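Local atomic coordinates of glycosyltransferase-stabilizing protein Gtf2 (Streptococcus gordonii, PDB entry 5E9T), a protein that partners the glycosyltransferase GtfA in a complex that attaches the first GlcNAc to the serine-rich adhesin GspB, and takes part in its accessory Sec export. Residues P27-G35 with D40-F48; L49-L59 with Y120-A128. All coordinates share one frame; numbering follows the deposited sequence.

Interaction 1 is the more buried of the two: it puts the edge strand 41-42 beside strand 28-30 of the parallel sheet, with backbone bonds, a shared serine hydroxyl and apolar packing on both sheet faces. Interaction 2, its centre about 13 Å from that of interaction 1, lies further from the middle of the chain and is only partly buried. There the irregular chain that follows helix 44-47 wraps the 120-128 hairpin of the antiparallel sheet, and charge and carbonyl contacts matter more. The contacts follow in series along the chain and touch each other: G35 O probably accepts a hydrogen bond from K122 N, so the parallel sheet's outer region meets the hairpin directly.

Interaction 1: residues P27-G35 with D40-F48; sequences PTIVIEANG and DMISPYTYF
I29 and I42 lie side by side and point the same way, their CD1 atoms 3.5 Å apart. Their backbones run parallel: I42 N gives a bent bond to T28 O, and I42 O takes a straight one from V30 N (2.9 Å, 167°). I42 leans over its neighbour because CG1 sits between its backbone N and carbonyl carbon (chi1 50°), which carries CD1 across to the I29 tip. The other branch, I29 CG2, meets the P44 ring at CD, 4.1 Å off, while helix 176-186 packs against P44 with F179 and F183.

On the other face of the sheet the long selenomethionine M41 is the bump. Its CG passes T28 CG2, and SE rests against both that methyl and V30 CG2 (3.8 Å from the latter), with H16 of helix 10-21 lying against both T28 and M41.

Further along, the chain of 30-32 curls round the S43 hydroxyl. S43 OG swings opposite its own N (chi1 -176°), which brings the hydroxyl to 2.7 Å from V30 O and 2.8 Å from E32 O, one proton being available to two carbonyls. Y45 packs next in line: I31 O meets its ring at the edge, 3.2 Å from CD2, and A33 CB sits against its CB. The phenol end of Y45 goes on to E154.

Chemically, mostly apolar side chains pack on both faces of the short strand pair, while the S43 hydroxyl offers hydrogen bonding to two carbonyls where the regular pairing ends, which would link the turn after strand 28-30 to the residue just before the short, weakly bonded helix 44-47.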
ATOM      1  N   PRO B  27      13.100  49.977   4.560  1.00 42.05           N
ATOM      2  CA  PRO B  27      12.401  48.704   4.375  1.00 43.05           C
ATOM      3  C   PRO B  27      13.382  47.571   4.116  1.00 46.44           C
ATOM      4  O   PRO B  27      14.453  47.757   3.530  1.00 47.36           O
ATOM      5  CB  PRO B  27      11.505  48.960   3.158  1.00 42.43           C
ATOM      6  CG  PRO B  27      12.188  50.041   2.420  1.00 44.68           C
ATOM      7  CD  PRO B  27      12.805  50.920   3.468  1.00 42.52           C
ATOM      8  N   THR B  28      13.002  46.383   4.574  1.00 45.87           N
ATOM      9  CA  THR B  28      13.847  45.201   4.496  1.00 46.68           C
ATOM     10  C   THR B  28      13.135  44.124   3.691  1.00 47.74           C
ATOM     11  O   THR B  28      11.964  43.825   3.946  1.00 56.71           O
ATOM     12  CB  THR B  28      14.188  44.689   5.896  1.00 46.89           C
ATOM     13  OG1 THR B  28      14.848  45.726   6.631  1.00 53.36           O
ATOM     14  CG2 THR B  28      15.094  43.477   5.816  1.00 39.33           C
ATOM     15  N   ILE B  29      13.841  43.546   2.722  1.00 40.19           N
ATOM     16  CA  ILE B  29      13.286  42.535   1.831  1.00 38.52           C
ATOM     17  C   ILE B  29      14.099  41.259   1.990  1.00 41.89           C
ATOM     18  O   ILE B  29      15.324  41.270   1.810  1.00 39.46           O
ATOM     19  CB  ILE B  29      13.293  42.993   0.365  1.00 34.75           C
ATOM     20  CG1 ILE B  29      13.018  44.494   0.264  1.00 37.77           C
ATOM     21  CG2 ILE B  29      12.276  42.206  -0.446  1.00 30.90           C
ATOM     22  CD1 ILE B  29      11.582  44.864   0.495  1.00 34.35           C
ATOM     23  N   VAL B  30      13.425  40.165   2.323  1.00 40.95           N
ATOM     24  CA  VAL B  30      14.019  38.836   2.277  1.00 38.48           C
ATOM     25  C   VAL B  30      13.493  38.138   1.033  1.00 37.69           C
ATOM     26  O   VAL B  30      12.278  38.057   0.828  1.00 39.80           O
ATOM     27  CB  VAL B  30      13.698  38.028   3.543  1.00 38.44           C
ATOM     28  CG1 VAL B  30      14.673  36.867   3.684  1.00 43.53           C
ATOM     29  CG2 VAL B  30      13.743  38.928   4.765  1.00 39.83           C
ATOM     30  N   ILE B  31      14.407  37.654   0.190  1.00 36.64           N
ATOM     31  CA  ILE B  31      13.992  36.993  -1.044  1.00 36.51           C
ATOM     32  C   ILE B  31      13.371  35.638  -0.739  1.00 38.17           C
ATOM     33  O   ILE B  31      12.376  35.241  -1.355  1.00 41.36           O
ATOM     34  CB  ILE B  31      15.186  36.858  -2.002  1.00 33.49           C
ATOM     35  CG1 ILE B  31      15.759  38.235  -2.326  1.00 31.24           C
ATOM     36  CG2 ILE B  31      14.772  36.120  -3.266  1.00 34.36           C
ATOM     37  CD1 ILE B  31      17.121  38.177  -2.956  1.00 35.39           C
ATOM     38  N   GLU B  32      13.944  34.919   0.224  1.00 35.73           N
ATOM     39  CA  GLU B  32      13.453  33.604   0.605  1.00 35.80           C
ATOM     40  C   GLU B  32      11.975  33.672   0.967  1.00 31.98           C
ATOM     41  O   GLU B  32      11.486  34.672   1.502  1.00 27.93           O
ATOM     42  CB  GLU B  32      14.284  33.076   1.782  1.00 43.16           C
ATOM     43  CG  GLU B  32      13.732  31.860   2.507  1.00 52.67           C
ATOM     44  CD  GLU B  32      14.298  31.728   3.911  1.00 58.56           C
ATOM     45  OE1 GLU B  32      14.388  32.759   4.611  1.00 65.55           O
ATOM     46  OE2 GLU B  32      14.660  30.600   4.315  1.00 52.33           O
ATOM     47  N   ALA B  33      11.273  32.573   0.703  1.00 27.12           N
ATOM     48  CA  ALA B  33       9.829  32.450   0.844  1.00 35.36           C
ATOM     49  C   ALA B  33       9.419  32.200   2.284  1.00 39.13           C
ATOM     50  O   ALA B  33       8.317  31.694   2.535  1.00 41.98           O
ATOM     51  CB  ALA B  33       9.294  31.342  -0.068  1.00 42.65           C
ATOM     52  N   ASN B  34      10.337  32.482   3.209  1.00 36.63           N
ATOM     53  CA  ASN B  34      10.166  32.210   4.630  1.00 35.83           C
ATOM     54  C   ASN B  34       8.813  32.678   5.149  1.00 37.56           C
ATOM     55  O   ASN B  34       8.412  33.829   4.944  1.00 39.21           O
ATOM     56  CB  ASN B  34      11.287  32.915   5.395  1.00 31.45           C
ATOM     57  CG  ASN B  34      11.431  32.419   6.811  1.00 34.22           C
ATOM     58  OD1 ASN B  34      10.476  32.422   7.588  1.00 28.61           O
ATOM     59  ND2 ASN B  34      12.639  31.993   7.162  1.00 40.16           N
ATOM     60  N   GLY B  35       8.129  31.775   5.851  1.00 32.71           N
ATOM     61  CA  GLY B  35       6.803  32.029   6.366  1.00 32.05           C
ATOM     62  C   GLY B  35       6.785  32.661   7.741  1.00 36.00           C
ATOM     63  O   GLY B  35       5.764  33.227   8.143  1.00 41.34           O
ATOM     64  N   ASP B  40       9.123  43.329  10.968  1.00 51.32           N
ATOM     65  CA  ASP B  40      10.091  44.229  10.356  1.00 53.42           C
ATOM     66  C   ASP B  40      10.166  44.052   8.844  1.00 52.91           C
ATOM     67  O   ASP B  40      10.273  45.034   8.099  1.00 57.55           O
ATOM     68  CB  ASP B  40      11.461  43.964  10.981  1.00 58.45           C
ATOM     69  CG  ASP B  40      12.225  45.224  11.267  1.00 63.27           C
ATOM     70  OD1 ASP B  40      11.587  46.278  11.458  1.00 63.56           O
ATOM     71  OD2 ASP B  40      13.470  45.155  11.317  1.00 64.42           O
HETATM   72  N   MSE B  41      10.107  42.811   8.371  1.00 48.94           N
HETATM   73  CA  MSE B  41      10.480  42.512   6.995  1.00 40.32           C
HETATM   74  C   MSE B  41       9.302  42.051   6.136  1.00 39.37           C
HETATM   75  O   MSE B  41       8.186  41.882   6.627  1.00 35.47           O
HETATM   76  CB  MSE B  41      11.583  41.448   7.000  1.00 31.66           C
HETATM   77  CG  MSE B  41      12.518  41.590   8.201  1.00 39.32           C
HETATM   78 SE   MSE B  41      14.035  40.365   8.285  1.00 43.55          SE
HETATM   79  CE  MSE B  41      14.598  40.684  10.119  1.00 67.46           C
ATOM     80  N   ILE B  42       9.568  41.857   4.844  1.00 35.72           N
ATOM     81  CA  ILE B  42       8.587  41.381   3.876  1.00 33.51           C
ATOM     82  C   ILE B  42       9.318  40.519   2.857  1.00 38.05           C
ATOM     83  O   ILE B  42      10.549  40.527   2.773  1.00 43.72           O
ATOM     84  CB  ILE B  42       7.842  42.530   3.158  1.00 34.77           C
ATOM     85  CG1 ILE B  42       8.837  43.554   2.615  1.00 38.07           C
ATOM     86  CG2 ILE B  42       6.808  43.181   4.070  1.00 34.13           C
ATOM     87  CD1 ILE B  42       8.237  44.471   1.585  1.00 40.40           C
ATOM     88  N   SER B  43       8.551  39.762   2.073  1.00 37.66           N
ATOM     89  CA  SER B  43       9.105  38.967   0.989  1.00 36.15           C
ATOM     90  C   SER B  43       8.153  39.020  -0.197  1.00 31.61           C
ATOM     91  O   SER B  43       6.931  38.952  -0.008  1.00 39.98           O
ATOM     92  CB  SER B  43       9.315  37.508   1.414  1.00 41.90           C
ATOM     93  OG  SER B  43       9.949  36.765   0.388  1.00 47.84           O
ATOM     94  N   PRO B  44       8.676  39.096  -1.425  1.00 26.90           N
ATOM     95  CA  PRO B  44       7.780  39.167  -2.590  1.00 27.83           C
ATOM     96  C   PRO B  44       6.888  37.949  -2.731  1.00 38.50           C
ATOM     97  O   PRO B  44       5.799  38.050  -3.309  1.00 40.94           O
ATOM     98  CB  PRO B  44       8.753  39.299  -3.770  1.00 26.20           C
ATOM     99  CG  PRO B  44      10.033  38.713  -3.272  1.00 27.41           C
ATOM    100  CD  PRO B  44      10.095  39.068  -1.818  1.00 28.71           C
ATOM    101  N   TYR B  45       7.316  36.798  -2.210  1.00 44.24           N
ATOM    102  CA  TYR B  45       6.499  35.595  -2.305  1.00 39.53           C
ATOM    103  C   TYR B  45       5.314  35.651  -1.348  1.00 39.86           C
ATOM    104  O   TYR B  45       4.196  35.266  -1.714  1.00 38.04           O
ATOM    105  CB  TYR B  45       7.362  34.365  -2.038  1.00 29.16           C
ATOM    106  CG  TYR B  45       8.370  34.110  -3.129  1.00 31.65           C
ATOM    107  CD1 TYR B  45       7.986  33.511  -4.320  1.00 35.72           C
ATOM    108  CD2 TYR B  45       9.700  34.479  -2.979  1.00 34.01           C
ATOM    109  CE1 TYR B  45       8.895  33.279  -5.327  1.00 34.68           C
ATOM    110  CE2 TYR B  45      10.622  34.248  -3.985  1.00 35.84           C
ATOM    111  CZ  TYR B  45      10.210  33.647  -5.158  1.00 34.86           C
ATOM    112  OH  TYR B  45      11.107  33.408  -6.172  1.00 36.09           O
ATOM    113  N   THR B  46       5.534  36.134  -0.126  1.00 34.35           N
ATOM    114  CA  THR B  46       4.494  36.180   0.893  1.00 30.63           C
ATOM    115  C   THR B  46       3.708  37.485   0.898  1.00 34.99           C
ATOM    116  O   THR B  46       2.674  37.562   1.570  1.00 42.48           O
ATOM    117  CB  THR B  46       5.113  35.974   2.279  1.00 37.57           C
ATOM    118  OG1 THR B  46       6.084  36.997   2.518  1.00 47.75           O
ATOM    119  CG2 THR B  46       5.795  34.623   2.363  1.00 37.11           C
ATOM    120  N   TYR B  47       4.154  38.492   0.145  1.00 38.30           N
ATOM    121  CA  TYR B  47       3.636  39.848   0.312  1.00 38.05           C
ATOM    122  C   TYR B  47       2.214  39.984  -0.225  1.00 35.25           C
ATOM    123  O   TYR B  47       1.392  40.702   0.358  1.00 29.73           O
ATOM    124  CB  TYR B  47       4.577  40.836  -0.381  1.00 36.51           C
ATOM    125  CG  TYR B  47       4.199  42.297  -0.275  1.00 37.72           C
ATOM    126  CD1 TYR B  47       4.475  43.025   0.876  1.00 39.08           C
ATOM    127  CD2 TYR B  47       3.602  42.956  -1.340  1.00 36.05           C
ATOM    128  CE1 TYR B  47       4.146  44.360   0.969  1.00 40.02           C
ATOM    129  CE2 TYR B  47       3.272  44.290  -1.257  1.00 37.58           C
ATOM    130  CZ  TYR B  47       3.545  44.989  -0.100  1.00 42.17           C
ATOM    131  OH  TYR B  47       3.214  46.322  -0.016  1.00 50.29           O
ATOM    132  N   PHE B  48       1.904  39.311  -1.329  1.00 33.23           N
ATOM    133  CA  PHE B  48       0.636  39.502  -2.022  1.00 31.52           C
ATOM    134  C   PHE B  48      -0.439  38.501  -1.619  1.00 34.21           C
ATOM    135  O   PHE B  48      -1.529  38.522  -2.200  1.00 36.76           O
ATOM    136  CB  PHE B  48       0.851  39.421  -3.534  1.00 32.74           C
ATOM    137  CG  PHE B  48       1.800  40.451  -4.070  1.00 34.88           C
ATOM    138  CD1 PHE B  48       1.449  41.791  -4.093  1.00 33.47           C
ATOM    139  CD2 PHE B  48       3.040  40.079  -4.562  1.00 35.48           C
ATOM    140  CE1 PHE B  48       2.320  42.740  -4.590  1.00 32.13           C
ATOM    141  CE2 PHE B  48       3.916  41.023  -5.062  1.00 31.05           C
ATOM    142  CZ  PHE B  48       3.556  42.356  -5.074  1.00 31.19           C
TER

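Interaction 2: residues L49-L59 with Y120-A128; sequences LGDEEGVDHPL and YNKQGRCFA
K122 reaches along the carbonyl of V55, and its chain can be followed atom by atom. CB stands 4.2 Å from D56 OD1, a carboxylate oxygen already paired with R98. CG makes the close approach, 3.3 Å from V55 O; it lies between the backbone N and the carbonyl carbon (chi1 67°), and from there the chain is fully extended. CD and CE therefore run on past the same oxygen, each a little farther away, until NZ leaves the contact to form a salt bridge with D39 and a hydrogen bond to L37 O.

The K122 carbonyl makes a separate contact. Its O takes a weak bond from H57 N (3.1 Å, 133°) and has P58 CG packed against it. Beyond P58, L59 comes up to the G124 oxygen, its CG 3.3 Å from G124 O, and CD1 reaches Y120 CE2. H57 turns its ring outward to a near-parallel meeting with Y255 of the Gtf1 subunit.

Near the other end of the 49-59 chain, D51 crosses R125. The two flat groups stand 75° apart, and D51 OD1 rests over one face of the guanidinium, 3.1 Å from R125 NE, a pairing of charges at which no N-H is aimed. The guanidinium's NH2 is bonded instead to Y144 O. L49 CD1 packs beside F127 CB, 3.9 Å away.

What the 49-59 chain embraces is a β-hairpin tip with a type I turn and G1 bulge: G124 N bonds to N121 O, N121 N to R125 O, and G124 takes positive phi. It links strands 114-120 and 126-132 of the antiparallel meander, with a classic bulge following at F127 and A128 opposite R119.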
ATOM      1  N   LEU B  49      -0.168  37.631  -0.647  1.00 34.08           N
ATOM      2  CA  LEU B  49      -1.058  36.507  -0.387  1.00 34.07           C
ATOM      3  C   LEU B  49      -2.266  36.870   0.469  1.00 39.92           C
ATOM      4  O   LEU B  49      -3.227  36.094   0.517  1.00 41.96           O
ATOM      5  CB  LEU B  49      -0.265  35.373   0.260  1.00 26.66           C
ATOM      6  CG  LEU B  49       0.930  34.969  -0.607  1.00 23.03           C
ATOM      7  CD1 LEU B  49       1.752  33.872   0.050  1.00 23.26           C
ATOM      8  CD2 LEU B  49       0.454  34.541  -1.990  1.00 22.48           C
ATOM      9  N   GLY B  50      -2.254  38.019   1.139  1.00 40.69           N
ATOM     10  CA  GLY B  50      -3.406  38.454   1.900  1.00 40.38           C
ATOM     11  C   GLY B  50      -3.395  38.096   3.368  1.00 43.16           C
ATOM     12  O   GLY B  50      -4.408  38.309   4.045  1.00 39.71           O
ATOM     13  N   ASP B  51      -2.292  37.556   3.880  1.00 45.97           N
ATOM     14  CA  ASP B  51      -2.202  37.255   5.301  1.00 48.90           C
ATOM     15  C   ASP B  51      -2.265  38.539   6.122  1.00 52.53           C
ATOM     16  O   ASP B  51      -1.777  39.593   5.707  1.00 54.37           O
ATOM     17  CB  ASP B  51      -0.907  36.501   5.606  1.00 51.94           C
ATOM     18  CG  ASP B  51      -0.881  35.111   5.000  1.00 51.71           C
ATOM     19  OD1 ASP B  51      -1.890  34.386   5.127  1.00 50.59           O
ATOM     20  OD2 ASP B  51       0.149  34.745   4.396  1.00 53.59           O
ATOM     21  N   GLU B  52      -2.884  38.438   7.297  1.00 60.30           N
ATOM     22  CA  GLU B  52      -2.988  39.564   8.215  1.00 64.29           C
ATOM     23  C   GLU B  52      -1.656  39.770   8.931  1.00 60.82           C
ATOM     24  O   GLU B  52      -1.088  38.826   9.487  1.00 56.41           O
ATOM     25  CB  GLU B  52      -4.110  39.322   9.224  1.00 72.70           C
ATOM     26  CG  GLU B  52      -4.358  40.463  10.187  1.00 95.06           C
ATOM     27  CD  GLU B  52      -5.188  40.017  11.384  1.00108.77           C
ATOM     28  OE1 GLU B  52      -5.257  38.805  11.635  1.00110.03           O
ATOM     29  OE2 GLU B  52      -5.774  40.871  12.063  1.00112.00           O
ATOM     30  N   GLU B  53      -1.153  41.000   8.905  1.00 63.06           N
ATOM     31  CA  GLU B  53       0.162  41.285   9.458  1.00 64.57           C
ATOM     32  C   GLU B  53       0.120  41.319  10.981  1.00 60.15           C
ATOM     33  O   GLU B  53      -0.898  41.654  11.593  1.00 56.00           O
ATOM     34  CB  GLU B  53       0.696  42.617   8.926  1.00 73.77           C
ATOM     35  CG  GLU B  53       0.620  42.759   7.413  1.00 81.55           C
ATOM     36  CD  GLU B  53       1.523  43.857   6.878  1.00 81.50           C
ATOM     37  OE1 GLU B  53       1.943  44.728   7.668  1.00 81.93           O
ATOM     38  OE2 GLU B  53       1.811  43.846   5.663  1.00 78.93           O
ATOM     39  N   GLY B  54       1.248  40.963  11.588  1.00 62.03           N
ATOM     40  CA  GLY B  54       1.368  41.019  13.032  1.00 61.17           C
ATOM     41  C   GLY B  54       0.590  39.957  13.775  1.00 58.23           C
ATOM     42  O   GLY B  54       0.202  40.180  14.925  1.00 63.61           O
ATOM     43  N   VAL B  55       0.342  38.809  13.150  1.00 54.89           N
ATOM     44  CA  VAL B  55      -0.325  37.684  13.792  1.00 48.31           C
ATOM     45  C   VAL B  55       0.710  36.591  14.000  1.00 45.91           C
ATOM     46  O   VAL B  55       1.370  36.169  13.043  1.00 50.67           O
ATOM     47  CB  VAL B  55      -1.509  37.164  12.957  1.00 38.13           C
ATOM     48  CG1 VAL B  55      -2.346  36.211  13.786  1.00 33.45           C
ATOM     49  CG2 VAL B  55      -2.340  38.316  12.432  1.00 39.01           C
ATOM     50  N   ASP B  56       0.897  36.173  15.250  1.00 41.80           N
ATOM     51  CA  ASP B  56       1.694  34.984  15.530  1.00 44.89           C
ATOM     52  C   ASP B  56       0.817  34.007  16.315  1.00 52.90           C
ATOM     53  O   ASP B  56       0.719  34.088  17.542  1.00 67.01           O
ATOM     54  CB  ASP B  56       2.944  35.376  16.309  1.00 47.26           C
ATOM     55  CG  ASP B  56       4.113  34.457  16.053  1.00 53.68           C
ATOM     56  OD1 ASP B  56       3.921  33.225  16.045  1.00 55.01           O
ATOM     57  OD2 ASP B  56       5.232  34.972  15.847  1.00 60.93           O
ATOM     58  N   HIS B  57       0.230  33.039  15.603  1.00 45.28           N
ATOM     59  CA  HIS B  57      -0.454  31.902  16.226  1.00 45.82           C
ATOM     60  C   HIS B  57      -0.298  30.707  15.299  1.00 36.23           C
ATOM     61  O   HIS B  57      -1.247  30.292  14.619  1.00 34.80           O
ATOM     62  CB  HIS B  57      -1.926  32.216  16.494  1.00 55.97           C
ATOM     63  CG  HIS B  57      -2.596  31.237  17.412  1.00 70.99           C
ATOM     64  ND1 HIS B  57      -1.954  30.672  18.494  1.00 69.59           N
ATOM     65  CD2 HIS B  57      -3.851  30.729  17.412  1.00 83.38           C
ATOM     66  CE1 HIS B  57      -2.785  29.855  19.119  1.00 73.75           C
ATOM     67  NE2 HIS B  57      -3.942  29.872  18.482  1.00 81.63           N
ATOM     68  N   PRO B  58       0.902  30.142  15.222  1.00 28.47           N
ATOM     69  CA  PRO B  58       1.153  29.081  14.240  1.00 23.52           C
ATOM     70  C   PRO B  58       0.382  27.806  14.535  1.00 26.95           C
ATOM     71  O   PRO B  58      -0.353  27.716  15.523  1.00 25.91           O
ATOM     72  CB  PRO B  58       2.667  28.850  14.348  1.00 18.80           C
ATOM     73  CG  PRO B  58       3.202  30.070  15.022  1.00 21.36           C
ATOM     74  CD  PRO B  58       2.123  30.514  15.952  1.00 25.40           C
ATOM     75  N   LEU B  59       0.547  26.811  13.672  1.00 36.71           N
ATOM     76  CA  LEU B  59      -0.076  25.520  13.897  1.00 35.74           C
ATOM     77  C   LEU B  59       0.743  24.700  14.881  1.00 32.54           C
ATOM     78  O   LEU B  59       1.977  24.741  14.879  1.00 25.33           O
ATOM     79  CB  LEU B  59      -0.228  24.754  12.584  1.00 31.63           C
ATOM     80  CG  LEU B  59      -1.519  24.969  11.800  1.00 27.26           C
ATOM     81  CD1 LEU B  59      -1.719  23.829  10.821  1.00 22.48           C
ATOM     82  CD2 LEU B  59      -2.704  25.086  12.742  1.00 33.16           C
ATOM     83  N   TYR B 120       3.937  26.334   5.922  1.00 28.36           N
ATOM     84  CA  TYR B 120       3.108  27.106   6.830  1.00 26.96           C
ATOM     85  C   TYR B 120       3.853  28.350   7.292  1.00 28.14           C
ATOM     86  O   TYR B 120       5.086  28.366   7.371  1.00 32.38           O
ATOM     87  CB  TYR B 120       2.676  26.251   8.030  1.00 28.38           C
ATOM     88  CG  TYR B 120       1.683  25.175   7.647  1.00 30.16           C
ATOM     89  CD1 TYR B 120       2.095  24.031   6.973  1.00 29.44           C
ATOM     90  CD2 TYR B 120       0.334  25.309   7.945  1.00 27.94           C
ATOM     91  CE1 TYR B 120       1.192  23.051   6.610  1.00 27.81           C
ATOM     92  CE2 TYR B 120      -0.577  24.331   7.587  1.00 29.78           C
ATOM     93  CZ  TYR B 120      -0.141  23.204   6.920  1.00 27.42           C
ATOM     94  OH  TYR B 120      -1.039  22.227   6.560  1.00 29.91           O
ATOM     95  N   ASN B 121       3.089  29.400   7.577  1.00 23.58           N
ATOM     96  CA  ASN B 121       3.615  30.680   8.014  1.00 28.17           C
ATOM     97  C   ASN B 121       3.417  30.832   9.524  1.00 35.79           C
ATOM     98  O   ASN B 121       2.980  29.906  10.214  1.00 40.10           O
ATOM     99  CB  ASN B 121       2.953  31.810   7.221  1.00 26.96           C
ATOM    100  CG  ASN B 121       1.436  31.770   7.296  1.00 27.17           C
ATOM    101  OD1 ASN B 121       0.863  31.251   8.252  1.00 34.10           O
ATOM    102  ND2 ASN B 121       0.780  32.328   6.288  1.00 27.07           N
ATOM    103  N   LYS B 122       3.752  32.012  10.054  1.00 39.99           N
ATOM    104  CA  LYS B 122       3.548  32.255  11.477  1.00 39.78           C
ATOM    105  C   LYS B 122       2.074  32.394  11.835  1.00 35.93           C
ATOM    106  O   LYS B 122       1.725  32.282  13.014  1.00 43.76           O
ATOM    107  CB  LYS B 122       4.320  33.501  11.923  1.00 45.35           C
ATOM    108  CG  LYS B 122       3.822  34.815  11.338  1.00 55.17           C
ATOM    109  CD  LYS B 122       4.703  35.971  11.794  1.00 61.43           C
ATOM    110  CE  LYS B 122       4.437  37.236  10.991  1.00 60.13           C
ATOM    111  NZ  LYS B 122       5.558  38.211  11.106  1.00 61.45           N
ATOM    112  N   GLN B 123       1.207  32.628  10.851  1.00 28.00           N
ATOM    113  CA  GLN B 123      -0.225  32.726  11.104  1.00 27.44           C
ATOM    114  C   GLN B 123      -0.914  31.371  11.114  1.00 30.04           C
ATOM    115  O   GLN B 123      -2.129  31.314  11.333  1.00 32.84           O
ATOM    116  CB  GLN B 123      -0.893  33.630  10.060  1.00 25.80           C
ATOM    117  CG  GLN B 123      -0.367  35.064  10.006  1.00 30.23           C
ATOM    118  CD  GLN B 123       0.940  35.190   9.241  1.00 37.32           C
ATOM    119  OE1 GLN B 123       1.592  34.193   8.933  1.00 37.31           O
ATOM    120  NE2 GLN B 123       1.326  36.419   8.927  1.00 42.85           N
ATOM    121  N   GLY B 124      -0.178  30.286  10.880  1.00 33.18           N
ATOM    122  CA  GLY B 124      -0.741  28.954  10.887  1.00 34.22           C
ATOM    123  C   GLY B 124      -1.361  28.506   9.583  1.00 34.81           C
ATOM    124  O   GLY B 124      -1.793  27.350   9.488  1.00 37.59           O
ATOM    125  N   ARG B 125      -1.442  29.381   8.587  1.00 33.69           N
ATOM    126  CA  ARG B 125      -1.970  29.005   7.285  1.00 31.32           C
ATOM    127  C   ARG B 125      -0.903  28.322   6.436  1.00 34.33           C
ATOM    128  O   ARG B 125       0.297  28.539   6.618  1.00 32.54           O
ATOM    129  CB  ARG B 125      -2.503  30.230   6.548  1.00 30.46           C
ATOM    130  CG  ARG B 125      -3.593  29.895   5.559  1.00 37.14           C
ATOM    131  CD  ARG B 125      -3.826  31.020   4.577  1.00 38.35           C
ATOM    132  NE  ARG B 125      -2.574  31.532   4.031  1.00 41.99           N
ATOM    133  CZ  ARG B 125      -2.416  31.901   2.766  1.00 45.81           C
ATOM    134  NH1 ARG B 125      -3.423  31.786   1.915  1.00 46.59           N
ATOM    135  NH2 ARG B 125      -1.251  32.366   2.344  1.00 46.52           N
ATOM    136  N   CYS B 126      -1.356  27.488   5.499  1.00 36.15           N
ATOM    137  CA  CYS B 126      -0.470  26.885   4.508  1.00 34.24           C
ATOM    138  C   CYS B 126      -0.499  27.756   3.257  1.00 32.66           C
ATOM    139  O   CYS B 126      -1.492  27.769   2.523  1.00 43.12           O
ATOM    140  CB  CYS B 126      -0.906  25.455   4.198  1.00 41.58           C
ATOM    141  SG  CYS B 126      -0.139  24.714   2.732  1.00 45.62           S
ATOM    142  N   PHE B 127       0.590  28.487   3.020  1.00 29.07           N
ATOM    143  CA  PHE B 127       0.661  29.423   1.906  1.00 25.64           C
ATOM    144  C   PHE B 127       1.335  28.852   0.666  1.00 26.17           C
ATOM    145  O   PHE B 127       1.263  29.479  -0.398  1.00 25.86           O
ATOM    146  CB  PHE B 127       1.385  30.708   2.338  1.00 16.07           C
ATOM    147  CG  PHE B 127       2.845  30.523   2.629  1.00 10.18           C
ATOM    148  CD1 PHE B 127       3.264  30.019   3.847  1.00 11.70           C
ATOM    149  CD2 PHE B 127       3.801  30.879   1.693  1.00  9.89           C
ATOM    150  CE1 PHE B 127       4.608  29.854   4.118  1.00 14.59           C
ATOM    151  CE2 PHE B 127       5.147  30.717   1.958  1.00 10.30           C
ATOM    152  CZ  PHE B 127       5.551  30.205   3.172  1.00 12.43           C
ATOM    153  N   ALA B 128       1.977  27.692   0.763  1.00 22.24           N
ATOM    154  CA  ALA B 128       2.711  27.165  -0.376  1.00 16.00           C
ATOM    155  C   ALA B 128       2.735  25.646  -0.334  1.00 19.06           C
ATOM    156  O   ALA B 128       2.833  25.046   0.741  1.00 26.28           O
ATOM    157  CB  ALA B 128       4.143  27.708  -0.410  1.00 13.34           C
TER